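Local structure of CBS domain protein (Porphyromonas gingivalis, 2NQW) at residues Y17-K22 against I87-F92; T23-V28 against D44-L49; S50-E55 against F72-T77; E59-G64 against T77-R82. The protein is of unknown molecular function, this piece being the transporter associated (CorC_HlyC) domain of a membrane CBS-domain protein whose family is thought to bind flavin adenine dinucleotide. All blocks are in the same frame, centred on the assembly; numbering follows the deposited sequence. Where two conformers were deposited one is given.

Interaction 1: Y17-K22 against I87-F92; sequences YLFEGK and IKIFPF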
loop_
_atom_site.group_PDB
_atom_site.type_symbol
_atom_site.label_atom_id
_atom_site.label_comp_id
_atom_site.label_asym_id
_atom_site.label_seq_id
_atom_site.Cartn_x
_atom_site.Cartn_y
_atom_site.Cartn_z
ATOM N N TYR A 17 4.735 4.512 7.195
ATOM C CA TYR A 17 5.415 3.260 6.914
ATOM C C TYR A 17 5.860 3.248 5.472
ATOM O O TYR A 17 5.203 3.813 4.613
ATOM C CB TYR A 17 4.460 2.056 7.151
ATOM C CG TYR A 17 3.873 2.084 8.533
ATOM C CD1 TYR A 17 4.632 1.678 9.635
ATOM C CD2 TYR A 17 2.607 2.600 8.745
ATOM C CE1 TYR A 17 4.122 1.747 10.924
ATOM C CE2 TYR A 17 2.083 2.708 10.028
ATOM C CZ TYR A 17 2.853 2.280 11.108
ATOM O OH TYR A 17 2.353 2.347 12.401
ATOM N N LEU A 18 6.937 2.538 5.202
ATOM C CA LEU A 18 7.321 2.224 3.807
ATOM C C LEU A 18 7.251 0.715 3.645
ATOM O O LEU A 18 7.868 -0.019 4.445
ATOM C CB LEU A 18 8.730 2.702 3.495
ATOM C CG LEU A 18 8.933 4.193 3.559
ATOM C CD1 LEU A 18 10.425 4.537 3.399
ATOM C CD2 LEU A 18 8.141 4.855 2.412
ATOM N N PHE A 19 6.491 0.251 2.641
ATOM C CA PHE A 19 6.363 -1.190 2.366
ATOM C C PHE A 19 6.873 -1.507 0.980
ATOM O O PHE A 19 6.643 -0.731 0.029
ATOM C CB PHE A 19 4.882 -1.608 2.415
ATOM C CG PHE A 19 4.408 -2.003 3.785
ATOM C CD1 PHE A 19 4.386 -3.348 4.157
ATOM C CD2 PHE A 19 4.030 -1.045 4.715
ATOM C CE1 PHE A 19 3.968 -3.732 5.460
ATOM C CE2 PHE A 19 3.623 -1.413 6.003
ATOM C CZ PHE A 19 3.586 -2.768 6.363
ATOM N N GLU A 20 7.444 -2.695 0.828
ATOM C CA GLU A 20 7.683 -3.234 -0.505
ATOM C C GLU A 20 6.343 -3.351 -1.239
ATOM O O GLU A 20 5.342 -3.802 -0.659
ATOM C CB GLU A 20 8.358 -4.611 -0.405
ATOM C CG GLU A 20 9.738 -4.543 0.208
ATOM C CD GLU A 20 10.384 -5.914 0.419
ATOM O OE1 GLU A 20 9.702 -6.952 0.326
ATOM O OE2 GLU A 20 11.594 -5.930 0.742
ATOM N N GLY A 21 6.323 -3.010 -2.533
ATOM C CA GLY A 21 5.052 -3.063 -3.271
ATOM C C GLY A 21 4.470 -4.466 -3.370
ATOM O O GLY A 21 3.246 -4.641 -3.389
ATOM N N LYS A 22 5.338 -5.475 -3.414
ATOM C CA LYS A 22 4.872 -6.847 -3.550
ATOM C C LYS A 22 4.306 -7.430 -2.270
ATOM O O LYS A 22 3.825 -8.583 -2.273
ATOM C CB LYS A 22 6.021 -7.751 -4.013
ATOM C CG LYS A 22 7.017 -8.067 -2.886
ATOM C CD LYS A 22 8.106 -9.058 -3.317
ATOM C CE LYS A 22 9.062 -9.302 -2.172
ATOM N NZ LYS A 22 8.380 -9.867 -0.985
ATOM N N ILE A 87 5.800 1.510 -1.550
ATOM C CA ILE A 87 4.642 2.332 -1.270
ATOM C C ILE A 87 4.731 2.845 0.164
ATOM O O ILE A 87 4.999 2.068 1.104
ATOM C CB ILE A 87 3.332 1.529 -1.480
ATOM C CG1 ILE A 87 3.091 1.359 -2.991
ATOM C CG2 ILE A 87 2.109 2.208 -0.834
ATOM C CD1 ILE A 87 1.997 0.341 -3.350
ATOM N N LYS A 88 4.489 4.148 0.312
ATOM C CA LYS A 88 4.297 4.763 1.623
ATOM C C LYS A 88 2.848 4.622 2.049
ATOM O O LYS A 88 1.935 4.919 1.259
ATOM C CB LYS A 88 4.644 6.245 1.537
ATOM C CG LYS A 88 4.293 7.006 2.794
ATOM C CD LYS A 88 4.839 8.452 2.715
ATOM C CE LYS A 88 4.292 9.253 3.900
ATOM N NZ LYS A 88 4.845 10.657 3.880
ATOM N N ILE A 89 2.647 4.194 3.309
ATOM C CA ILE A 89 1.319 4.253 3.948
ATOM C C ILE A 89 1.421 5.394 4.967
ATOM O O ILE A 89 2.305 5.378 5.844
ATOM C CB ILE A 89 0.951 2.903 4.611
ATOM C CG1 ILE A 89 0.929 1.790 3.566
ATOM C CG2 ILE A 89 -0.379 3.056 5.361
ATOM C CD1 ILE A 89 0.612 0.397 4.126
ATOM N N PHE A 90 0.564 6.402 4.808
ATOM C CA PHE A 90 0.598 7.548 5.710
ATOM C C PHE A 90 0.127 7.145 7.105
ATOM O O PHE A 90 -0.502 6.093 7.289
ATOM C CB PHE A 90 -0.291 8.661 5.132
ATOM C CG PHE A 90 0.373 9.492 4.066
ATOM C CD1 PHE A 90 0.803 10.780 4.343
ATOM C CD2 PHE A 90 0.581 8.959 2.797
ATOM C CE1 PHE A 90 1.434 11.556 3.354
ATOM C CE2 PHE A 90 1.190 9.707 1.793
ATOM C CZ PHE A 90 1.624 11.012 2.081
ATOM N N PRO A 91 0.412 7.994 8.106
ATOM C CA PRO A 91 -0.120 7.660 9.437
ATOM C C PRO A 91 -1.643 7.592 9.368
ATOM O O PRO A 91 -2.257 8.406 8.649
ATOM C CB PRO A 91 0.315 8.851 10.305
ATOM C CG PRO A 91 1.437 9.545 9.500
ATOM C CD PRO A 91 1.112 9.290 8.067
ATOM N N PHE A 92 -2.261 6.691 10.130
ATOM C CA PHE A 92 -3.725 6.563 10.088
ATOM C C PHE A 92 -4.275 6.442 11.502
ATOM O O PHE A 92 -3.600 5.950 12.432
ATOM C CB PHE A 92 -4.162 5.371 9.205
ATOM C CG PHE A 92 -3.526 4.086 9.581
ATOM C CD1 PHE A 92 -4.163 3.232 10.499
ATOM C CD2 PHE A 92 -2.298 3.701 9.034
ATOM C CE1 PHE A 92 -3.563 2.046 10.884
ATOM C CE2 PHE A 92 -1.700 2.510 9.430
ATOM C CZ PHE A 92 -2.337 1.687 10.337
#

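Interaction 2: T23-V28 against D44-L49; sequences TSLSDV and DEVDTL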
loop_
_atom_site.group_PDB
_atom_site.type_symbol
_atom_site.label_atom_id
_atom_site.label_comp_id
_atom_site.label_asym_id
_atom_site.label_seq_id
_atom_site.Cartn_x
_atom_site.Cartn_y
_atom_site.Cartn_z
ATOM N N THR A 23 4.337 -6.667 -1.162
ATOM C CA THR A 23 3.859 -7.253 0.111
ATOM C C THR A 23 2.389 -7.654 -0.015
ATOM O O THR A 23 1.557 -6.850 -0.491
ATOM C CB THR A 23 3.996 -6.238 1.247
ATOM O OG1 THR A 23 5.341 -5.725 1.284
ATOM C CG2 THR A 23 3.667 -6.902 2.608
ATOM N N SER A 24 2.030 -8.868 0.413
ATOM C CA SER A 24 0.625 -9.230 0.331
ATOM C C SER A 24 -0.214 -8.329 1.258
ATOM O O SER A 24 0.255 -7.868 2.306
ATOM C CB SER A 24 0.443 -10.690 0.709
ATOM O OG SER A 24 0.725 -10.889 2.087
ATOM N N LEU A 25 -1.472 -8.118 0.907
ATOM C CA LEU A 25 -2.362 -7.404 1.819
ATOM C C LEU A 25 -2.491 -8.128 3.149
ATOM O O LEU A 25 -2.579 -7.484 4.191
ATOM C CB LEU A 25 -3.750 -7.173 1.196
ATOM C CG LEU A 25 -3.741 -6.246 -0.046
ATOM C CD1 LEU A 25 -5.191 -6.005 -0.450
ATOM C CD2 LEU A 25 -3.081 -4.934 0.311
ATOM N N SER A 26 -2.493 -9.467 3.116
ATOM C CA SER A 26 -2.445 -10.274 4.358
ATOM C C SER A 26 -1.308 -9.819 5.249
ATOM O O SER A 26 -1.493 -9.586 6.450
ATOM C CB SER A 26 -2.249 -11.763 4.017
ATOM O OG SER A 26 -3.516 -12.327 3.709
ATOM N N ASP A 27 -0.116 -9.728 4.669
ATOM C CA ASP A 27 1.063 -9.372 5.443
ATOM C C ASP A 27 1.021 -7.918 5.891
ATOM O O ASP A 27 1.493 -7.606 6.979
ATOM C CB ASP A 27 2.349 -9.681 4.698
ATOM C CG ASP A 27 2.652 -11.182 4.671
ATOM O OD1 ASP A 27 1.933 -11.977 5.345
ATOM O OD2 ASP A 27 3.593 -11.551 3.951
ATOM N N VAL A 28 0.469 -7.014 5.076
ATOM C CA VAL A 28 0.296 -5.640 5.554
ATOM C C VAL A 28 -0.617 -5.628 6.794
ATOM O O VAL A 28 -0.311 -4.951 7.796
ATOM C CB VAL A 28 -0.282 -4.702 4.455
ATOM C CG1 VAL A 28 -0.528 -3.304 5.003
ATOM C CG2 VAL A 28 0.689 -4.612 3.237
ATOM N N ASP A 44 -10.315 -7.258 -1.482
ATOM C CA ASP A 44 -10.590 -8.677 -1.670
ATOM C C ASP A 44 -10.343 -9.104 -3.119
ATOM O O ASP A 44 -10.270 -10.283 -3.405
ATOM C CB ASP A 44 -12.052 -8.974 -1.324
ATOM C CG ASP A 44 -12.335 -8.952 0.157
ATOM O OD1 ASP A 44 -11.394 -8.980 0.984
ATOM O OD2 ASP A 44 -13.557 -8.928 0.498
ATOM N N GLU A 45 -10.239 -8.153 -4.036
ATOM C CA GLU A 45 -10.048 -8.453 -5.455
ATOM C C GLU A 45 -8.595 -8.622 -5.846
ATOM O O GLU A 45 -8.307 -8.984 -7.003
ATOM C CB GLU A 45 -10.633 -7.290 -6.286
ATOM C CG GLU A 45 -12.164 -7.168 -6.089
ATOM C CD GLU A 45 -12.829 -5.874 -6.562
ATOM O OE1 GLU A 45 -12.143 -4.993 -7.121
ATOM O OE2 GLU A 45 -14.062 -5.753 -6.327
ATOM N N VAL A 46 -7.675 -8.359 -4.912
ATOM C CA VAL A 46 -6.251 -8.351 -5.249
ATOM C C VAL A 46 -5.446 -9.017 -4.151
ATOM O O VAL A 46 -5.969 -9.306 -3.064
ATOM C CB VAL A 46 -5.744 -6.884 -5.456
ATOM C CG1 VAL A 46 -6.451 -6.217 -6.627
ATOM C CG2 VAL A 46 -5.915 -6.092 -4.139
ATOM N N ASP A 47 -4.163 -9.233 -4.420
ATOM C CA ASP A 47 -3.297 -9.952 -3.491
ATOM C C ASP A 47 -2.240 -9.112 -2.785
ATOM O O ASP A 47 -1.749 -9.511 -1.728
ATOM C CB ASP A 47 -2.557 -11.111 -4.199
ATOM C CG ASP A 47 -1.774 -11.957 -3.228
ATOM O OD1 ASP A 47 -2.389 -12.374 -2.226
ATOM O OD2 ASP A 47 -0.559 -12.169 -3.442
ATOM N N THR A 48 -1.847 -7.996 -3.388
ATOM C CA THR A 48 -0.707 -7.240 -2.869
ATOM C C THR A 48 -1.014 -5.760 -2.695
ATOM O O THR A 48 -2.017 -5.270 -3.211
ATOM C CB THR A 48 0.530 -7.358 -3.789
ATOM O OG1 THR A 48 0.211 -6.680 -5.007
ATOM C CG2 THR A 48 0.910 -8.846 -4.065
ATOM N N LEU A 49 -0.127 -5.071 -1.990
ATOM C CA LEU A 49 -0.271 -3.644 -1.795
ATOM C C LEU A 49 -0.222 -2.866 -3.116
ATOM O O LEU A 49 -1.040 -1.969 -3.359
ATOM C CB LEU A 49 0.805 -3.182 -0.790
ATOM C CG LEU A 49 0.681 -1.732 -0.331
ATOM C CD1 LEU A 49 -0.615 -1.424 0.389
ATOM C CD2 LEU A 49 1.881 -1.429 0.557
HETATM O O HOH W 1 -3.181 -10.888 0.589
#

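Interaction 3: S50-E55 against F72-T77; sequences SGLFLE and FRFQVT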
loop_
_atom_site.group_PDB
_atom_site.type_symbol
_atom_site.label_atom_id
_atom_site.label_comp_id
_atom_site.label_asym_id
_atom_site.label_seq_id
_atom_site.Cartn_x
_atom_site.Cartn_y
_atom_site.Cartn_z
ATOM N N SER A 50 0.716 -3.221 -3.993
ATOM C CA SER A 50 0.732 -2.567 -5.293
ATOM C C SER A 50 -0.540 -2.934 -6.071
ATOM O O SER A 50 -1.083 -2.070 -6.769
ATOM C CB SER A 50 2.009 -2.923 -6.055
ATOM O OG SER A 50 2.046 -4.311 -6.294
ATOM N N GLY A 51 -1.053 -4.157 -5.912
ATOM C CA GLY A 51 -2.317 -4.512 -6.567
ATOM C C GLY A 51 -3.461 -3.643 -6.082
ATOM O O GLY A 51 -4.312 -3.228 -6.890
ATOM N N LEU A 52 -3.523 -3.366 -4.773
ATOM C CA LEU A 52 -4.582 -2.499 -4.261
ATOM C C LEU A 52 -4.447 -1.104 -4.891
ATOM O O LEU A 52 -5.446 -0.492 -5.277
ATOM C CB LEU A 52 -4.492 -2.402 -2.740
ATOM C CG LEU A 52 -5.534 -1.490 -2.084
ATOM C CD1 LEU A 52 -6.969 -1.959 -2.367
ATOM C CD2 LEU A 52 -5.264 -1.463 -0.582
ATOM N N PHE A 53 -3.216 -0.594 -5.007
ATOM C CA PHE A 53 -3.012 0.706 -5.634
ATOM C C PHE A 53 -3.558 0.700 -7.051
ATOM O O PHE A 53 -4.299 1.630 -7.446
ATOM C CB PHE A 53 -1.503 1.032 -5.604
ATOM C CG PHE A 53 -1.231 2.505 -5.822
ATOM C CD1 PHE A 53 -1.032 3.334 -4.717
ATOM C CD2 PHE A 53 -1.169 3.066 -7.108
ATOM C CE1 PHE A 53 -0.816 4.701 -4.870
ATOM C CE2 PHE A 53 -0.975 4.424 -7.268
ATOM C CZ PHE A 53 -0.801 5.232 -6.153
ATOM N N LEU A 54 -3.222 -0.351 -7.823
ATOM C CA LEU A 54 -3.714 -0.435 -9.206
ATOM C C LEU A 54 -5.233 -0.564 -9.259
ATOM O O LEU A 54 -5.883 -0.065 -10.184
ATOM C CB LEU A 54 -3.098 -1.648 -9.923
ATOM C CG LEU A 54 -1.583 -1.620 -10.083
ATOM C CD1 LEU A 54 -1.097 -2.884 -10.761
ATOM C CD2 LEU A 54 -1.134 -0.378 -10.882
ATOM N N GLU A 55 -5.812 -1.275 -8.296
ATOM C CA GLU A 55 -7.271 -1.475 -8.276
ATOM C C GLU A 55 -7.987 -0.158 -7.996
ATOM O O GLU A 55 -9.090 0.084 -8.529
ATOM C CB GLU A 55 -7.627 -2.483 -7.178
ATOM C CG GLU A 55 -9.047 -3.014 -7.249
ATOM C CD GLU A 55 -9.304 -4.002 -8.353
ATOM O OE1 GLU A 55 -8.380 -4.520 -8.977
ATOM O OE2 GLU A 55 -10.494 -4.341 -8.555
ATOM N N PHE A 72 -6.812 4.984 4.904
ATOM C CA PHE A 72 -5.433 4.897 4.408
ATOM C C PHE A 72 -5.186 5.823 3.241
ATOM O O PHE A 72 -6.051 6.020 2.383
ATOM C CB PHE A 72 -5.159 3.441 3.964
ATOM C CG PHE A 72 -5.402 2.437 5.062
ATOM C CD1 PHE A 72 -6.549 1.665 5.056
ATOM C CD2 PHE A 72 -4.537 2.334 6.138
ATOM C CE1 PHE A 72 -6.800 0.774 6.085
ATOM C CE2 PHE A 72 -4.795 1.439 7.195
ATOM C CZ PHE A 72 -5.925 0.665 7.173
ATOM N N ARG A 73 -3.969 6.329 3.182
ATOM C CA ARG A 73 -3.487 7.041 2.010
ATOM C C ARG A 73 -2.160 6.404 1.613
ATOM O O ARG A 73 -1.297 6.142 2.477
ATOM C CB ARG A 73 -3.278 8.527 2.326
ATOM C CG ARG A 73 -2.859 9.344 1.109
ATOM C CD ARG A 73 -2.626 10.846 1.518
ATOM N NE ARG A 73 -2.211 11.648 0.363
ATOM C CZ ARG A 73 -3.054 12.129 -0.543
ATOM N NH1 ARG A 73 -4.358 11.904 -0.401
ATOM N NH2 ARG A 73 -2.592 12.830 -1.587
ATOM N N PHE A 74 -2.014 6.158 0.315
ATOM C CA PHE A 74 -0.846 5.464 -0.228
ATOM C C PHE A 74 -0.130 6.361 -1.214
ATOM O O PHE A 74 -0.776 7.148 -1.925
ATOM C CB PHE A 74 -1.331 4.250 -1.040
ATOM C CG PHE A 74 -2.218 3.304 -0.259
ATOM C CD1 PHE A 74 -1.695 2.543 0.776
ATOM C CD2 PHE A 74 -3.577 3.176 -0.538
ATOM C CE1 PHE A 74 -2.500 1.687 1.512
ATOM C CE2 PHE A 74 -4.398 2.291 0.205
ATOM C CZ PHE A 74 -3.827 1.532 1.216
ATOM N N GLN A 75 1.194 6.259 -1.276
ATOM C CA GLN A 75 1.933 7.001 -2.283
ATOM C C GLN A 75 3.014 6.074 -2.861
ATOM O O GLN A 75 3.719 5.370 -2.121
ATOM C CB GLN A 75 2.606 8.226 -1.655
ATOM C CG GLN A 75 3.448 9.064 -2.640
ATOM C CD GLN A 75 4.007 10.291 -1.939
ATOM O OE1 GLN A 75 3.374 10.827 -1.022
ATOM N NE2 GLN A 75 5.133 10.775 -2.397
ATOM N N VAL A 76 3.136 6.074 -4.198
ATOM C CA VAL A 76 4.223 5.291 -4.828
ATOM C C VAL A 76 5.496 6.096 -4.624
ATOM O O VAL A 76 5.636 7.177 -5.197
ATOM C CB VAL A 76 3.966 5.068 -6.331
ATOM C CG1 VAL A 76 5.170 4.407 -6.994
ATOM C CG2 VAL A 76 2.747 4.203 -6.494
ATOM N N THR A 77 6.433 5.555 -3.835
ATOM C CA THR A 77 7.668 6.298 -3.578
ATOM C C THR A 77 8.829 5.809 -4.447
ATOM O O THR A 77 9.765 6.569 -4.673
ATOM C CB THR A 77 8.061 6.192 -2.102
ATOM O OG1 THR A 77 8.086 4.804 -1.740
ATOM C CG2 THR A 77 7.050 6.986 -1.243
#

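Interaction 4: E59-G64 against T77-R82; sequences ELPHVG and TQMDKR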
loop_
_atom_site.group_PDB
_atom_site.type_symbol
_atom_site.label_atom_id
_atom_site.label_comp_id
_atom_site.label_asym_id
_atom_site.label_seq_id
_atom_site.Cartn_x
_atom_site.Cartn_y
_atom_site.Cartn_z
ATOM N N GLU A 59 -4.929 2.632 -13.672
ATOM C CA GLU A 59 -4.049 3.193 -14.692
ATOM C C GLU A 59 -2.632 2.737 -14.409
ATOM O O GLU A 59 -2.333 2.292 -13.285
ATOM C CB GLU A 59 -4.133 4.723 -14.679
ATOM C CG GLU A 59 -3.587 5.333 -13.396
ATOM C CD GLU A 59 -3.845 6.821 -13.257
ATOM O OE1 GLU A 59 -4.332 7.471 -14.217
ATOM O OE2 GLU A 59 -3.530 7.335 -12.170
ATOM N N LEU A 60 -1.750 2.851 -15.395
ATOM C CA LEU A 60 -0.352 2.504 -15.131
ATOM C C LEU A 60 0.215 3.511 -14.127
ATOM O O LEU A 60 -0.060 4.714 -14.238
ATOM C CB LEU A 60 0.463 2.519 -16.433
ATOM C CG LEU A 60 0.377 1.195 -17.210
ATOM C CD1 LEU A 60 -0.978 1.010 -17.887
ATOM C CD2 LEU A 60 1.500 1.171 -18.244
ATOM N N PRO A 61 1.003 3.040 -13.166
ATOM C CA PRO A 61 1.495 3.914 -12.093
ATOM C C PRO A 61 2.754 4.703 -12.439
ATOM O O PRO A 61 3.557 4.305 -13.328
ATOM C CB PRO A 61 1.819 2.940 -10.957
ATOM C CG PRO A 61 2.241 1.690 -11.721
ATOM C CD PRO A 61 1.293 1.613 -12.916
ATOM N N HIS A 62 2.932 5.812 -11.713
ATOM C CA HIS A 62 4.166 6.580 -11.736
ATOM C C HIS A 62 4.601 6.850 -10.305
ATOM O O HIS A 62 3.774 6.943 -9.380
ATOM C CB HIS A 62 3.948 7.957 -12.399
ATOM C CG HIS A 62 3.804 7.907 -13.893
ATOM N ND1 HIS A 62 2.592 7.674 -14.516
ATOM C CD2 HIS A 62 4.714 8.087 -14.890
ATOM C CE1 HIS A 62 2.766 7.697 -15.841
ATOM N NE2 HIS A 62 4.047 7.944 -16.090
ATOM N N VAL A 63 5.903 7.081 -10.141
ATOM C CA VAL A 63 6.389 7.618 -8.864
ATOM C C VAL A 63 5.669 8.940 -8.571
ATOM O O VAL A 63 5.457 9.804 -9.448
ATOM C CB VAL A 63 7.921 7.841 -8.938
ATOM C CG1 VAL A 63 8.423 8.547 -7.650
ATOM C CG2 VAL A 63 8.626 6.495 -9.107
ATOM N N GLY A 64 5.257 9.094 -7.298
ATOM C CA GLY A 64 4.523 10.285 -6.880
ATOM C C GLY A 64 3.018 10.127 -6.882
ATOM O O GLY A 64 2.303 10.943 -6.318
ATOM N N THR A 77 6.433 5.555 -3.835
ATOM C CA THR A 77 7.668 6.298 -3.578
ATOM C C THR A 77 8.829 5.809 -4.447
ATOM O O THR A 77 9.765 6.569 -4.673
ATOM C CB THR A 77 8.061 6.192 -2.102
ATOM O OG1 THR A 77 8.086 4.804 -1.740
ATOM C CG2 THR A 77 7.050 6.986 -1.243
ATOM N N GLN A 78 8.776 4.557 -4.907
ATOM C CA GLN A 78 9.839 4.040 -5.796
ATOM C C GLN A 78 9.250 3.077 -6.801
ATOM O O GLN A 78 8.339 2.299 -6.471
ATOM C CB GLN A 78 10.919 3.295 -5.009
ATOM C CG GLN A 78 11.656 4.166 -3.998
ATOM C CD GLN A 78 12.842 3.423 -3.429
ATOM O OE1 GLN A 78 13.743 2.994 -4.180
ATOM N NE2 GLN A 78 12.858 3.260 -2.124
HETATM N N MSE A 79 9.808 3.119 -8.021
HETATM C CA MSE A 79 9.520 2.135 -9.054
HETATM C C MSE A 79 10.828 1.707 -9.663
HETATM O O MSE A 79 11.791 2.478 -9.641
HETATM C CB MSE A 79 8.662 2.726 -10.187
HETATM C CG MSE A 79 7.229 3.005 -9.745
HETATM SE SE MSE A 79 6.049 3.547 -11.166
HETATM C CE MSE A 79 6.051 1.895 -12.176
ATOM N N ASP A 80 10.859 0.499 -10.216
ATOM C CA ASP A 80 11.942 0.137 -11.145
ATOM C C ASP A 80 11.442 0.517 -12.550
ATOM O O ASP A 80 10.595 1.430 -12.657
ATOM C CB ASP A 80 12.425 -1.313 -10.940
ATOM C CG ASP A 80 11.344 -2.355 -11.116
ATOM O OD1 ASP A 80 10.330 -2.095 -11.813
ATOM O OD2 ASP A 80 11.543 -3.468 -10.552
ATOM N N LYS A 81 11.909 -0.102 -13.624
ATOM C CA LYS A 81 11.481 0.403 -14.925
ATOM C C LYS A 81 9.995 0.152 -15.173
ATOM O O LYS A 81 9.374 0.904 -15.937
ATOM C CB LYS A 81 12.293 -0.248 -16.036
ATOM C CG LYS A 81 13.703 0.385 -16.137
ATOM C CD LYS A 81 14.512 -0.364 -17.178
ATOM C CE LYS A 81 15.965 0.103 -17.213
ATOM N NZ LYS A 81 16.063 1.512 -17.676
ATOM N N ARG A 82 9.410 -0.854 -14.545
ATOM C CA ARG A 82 8.014 -1.217 -14.822
ATOM C C ARG A 82 7.122 -1.451 -13.630
ATOM O O ARG A 82 5.910 -1.536 -13.818
ATOM C CB ARG A 82 7.921 -2.486 -15.702
ATOM C CG ARG A 82 8.614 -2.377 -17.046
ATOM C CD ARG A 82 7.876 -1.414 -17.960
ATOM N NE ARG A 82 8.606 -1.238 -19.217
ATOM C CZ ARG A 82 8.399 -0.223 -20.046
ATOM N NH1 ARG A 82 7.423 0.666 -19.780
ATOM N NH2 ARG A 82 9.116 -0.114 -21.164
#

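Interaction 1: Y17-K22 against I87-F92
Antiparallel pairing of strand 17-20 with the end of strand 84-89 sets Y17 opposite I89 and F19 opposite I87, two hydrogen-bonded pairs on either side of the non-hydrogen-bonded pair L18 and K88. Each hydrogen-bonded pair is joined by two bonds. The bond from F19 N to I87 O, 2.8 Å, is almost straight (176°), while Y17 N meets I89 O at 2.9 Å. Between them K88 CA comes within 3.3 Å of Y17 O, a CA-H...O contact. Y17, F19, I87 and I89 share the face packed by helices 25-32 and 49-57. There CD1 of I89 lies 3.8 Å from CD2 of the F19 ring, which also stacks on F9. At the far end F92 turns back so that its CE2 comes 3.8 Å from CE2 of Y17, the two side chains crossing at about a right angle; F92 CG lies between its backbone N and carbonyl carbon (chi1 54°), which brings the ring to Y17. On the other face CD2 of L18 rests 3.9 Å from CB of K88, whose extended chain leads off to lay CE over the F90 ring. The arrangement is that of neighbouring inner strands in an antiparallel sheet with helices packed on one face.

Interaction 2: T23-V28 against D44-L49
S24 and T48 bring their backbones together in a single bridge, flanked by two hydrogen bonds: L49 N to T23 O at 2.9 Å, and L25 N to D47 O at 3.0 Å. D47 O has a second partner in a water 3.1 Å away, which also accepts from S26 N, so the first turn of helix 25-32 is linked to the loop both directly and through solvent. Both bridged residues stand immediately before a helix. S24 OG, held between the backbone N and the carbonyl carbon (chi1 68°), accepts from D27 N at 3.0 Å; T48 OG1 does the equivalent service for helix 49-57 by accepting from G51 N. On the inner side L25 bends its branches toward the loop: CD1 meets CG2 of V46 at 3.8 Å, whereas CD2 lies against the backbone at the start of helix 49-57, 3.7 Å from CA of L49. One turn further on, CG2 of V28 approaches CB of L49 at 4.3 Å, and both residues also pack on F19 of the sheet. The T23 hydroxyl, meanwhile, is hydrogen-bonded to E20 O, at the end of strand 17-20. The whole amounts to two N-capped helix starts, those of helices 25-32 and 49-57, coupled through a short backbone bridge.

Interaction 3: S50-E55 against F72-T77
G21 O is gripped twice by S50, through the backbone N and through OG, at the start of the helix that presents L52 and F53 to F74 and V76 of the strand. Across the contact itself the packing is apolar. The ring of F53 does most of the work, and it is met from two directions. CG2 of V76 sits over one face, 3.8 Å from the ring centroid and 15° off the ring normal, a CH-pi contact displaced slightly toward the rim. At the edge, near the ring plane, CB of F74 lies 3.8 Å from CD1 of F53, and the carbonyl oxygen of F74 also lies in that plane, 3.8 Å from CE1 of F53. With CG anti to the backbone N (chi1 -162°), F53 carries its ring from the helix to the strand, where it runs past the F74 side chain in the opposite direction. F74 itself points toward the helix and takes the other side of the contact: CD2 of L52 reaches CZ of F74 at 3.8 Å, the two side chains crossing roughly at right angles. The F74 ring is enclosed further by L49 and I56 of the same helix and by I89 of the adjoining strand, while F53 also touches A67, and L52 touches F39. The axes of helix segment 50-55 and strand segment 72-77 make 104° and approach to 10.0 Å. Residues of the helix and of one sheet face together form the buried layer, as in a two-layer alpha/beta sandwich.

Interaction 4: E59-G64 against T77-R82
M79, a selenomethionine at the end of strand 72-79, lies against P61, H62 and V63 of the loop before strand 66-69, just past a classic beta bulge in which T77 and Q78 both face E86. The tight part of the contact surrounds its side chain. SE comes within 3.4 Å of P61 O and 3.6 Å of H62 CA, so it rests on the loop backbone; the bend at chi3 (66°) then turns the terminal methyl toward proline, where CE meets CG of P61 at 3.8 Å. V63 slides past the same chain in the opposite direction, its CG2 3.8 Å from CG of M79 and 3.7 Å from M79 N. Its other methyl, CG1, approaches T77 O at 3.8 Å. P61 also packs on I84 of strand 84-89.

Outside this cluster the contact is looser and borders solvent. CB of T77 and CB of Q78 point away from the loop; T77 OG1 and Q78 NE2 both bond E86 OE1 on strand 84-89. CB of H62 also points away from the strand, while H62 N is hydrogen-bonded to D65 OD2. Beyond M79 the chain leaves the loop behind in the exposed turn of the hairpin, where an Asx turn forms: R82 N donates to D80 OD1 at 3.1 Å, on the anti side of the carboxylate and 26° out of its plane.

In the fold
From the N terminus, strand 17-20 pairs with the last strand in interaction 1, closing a loop that contains all the other contacts. Immediately after it, interaction 2 closes a short loop holding the rest of helix 25-32 and helix 40-43 and brings the starts of helices 25-32 and 49-57 together. Interactions 2 and 3 follow in series, and 3 sets helix 49-57 against strand 72-79. Interactions 3 and 4 cross: their segments alternate, both using strand 72-79 and sharing T77, while 4 fastens the loop 59-64 to the hairpin end. Backbone hydrogen bonds between K88 and Q75 and between G21 and S50 join interaction 1 to interaction 3, so sheet and helices are knitted together.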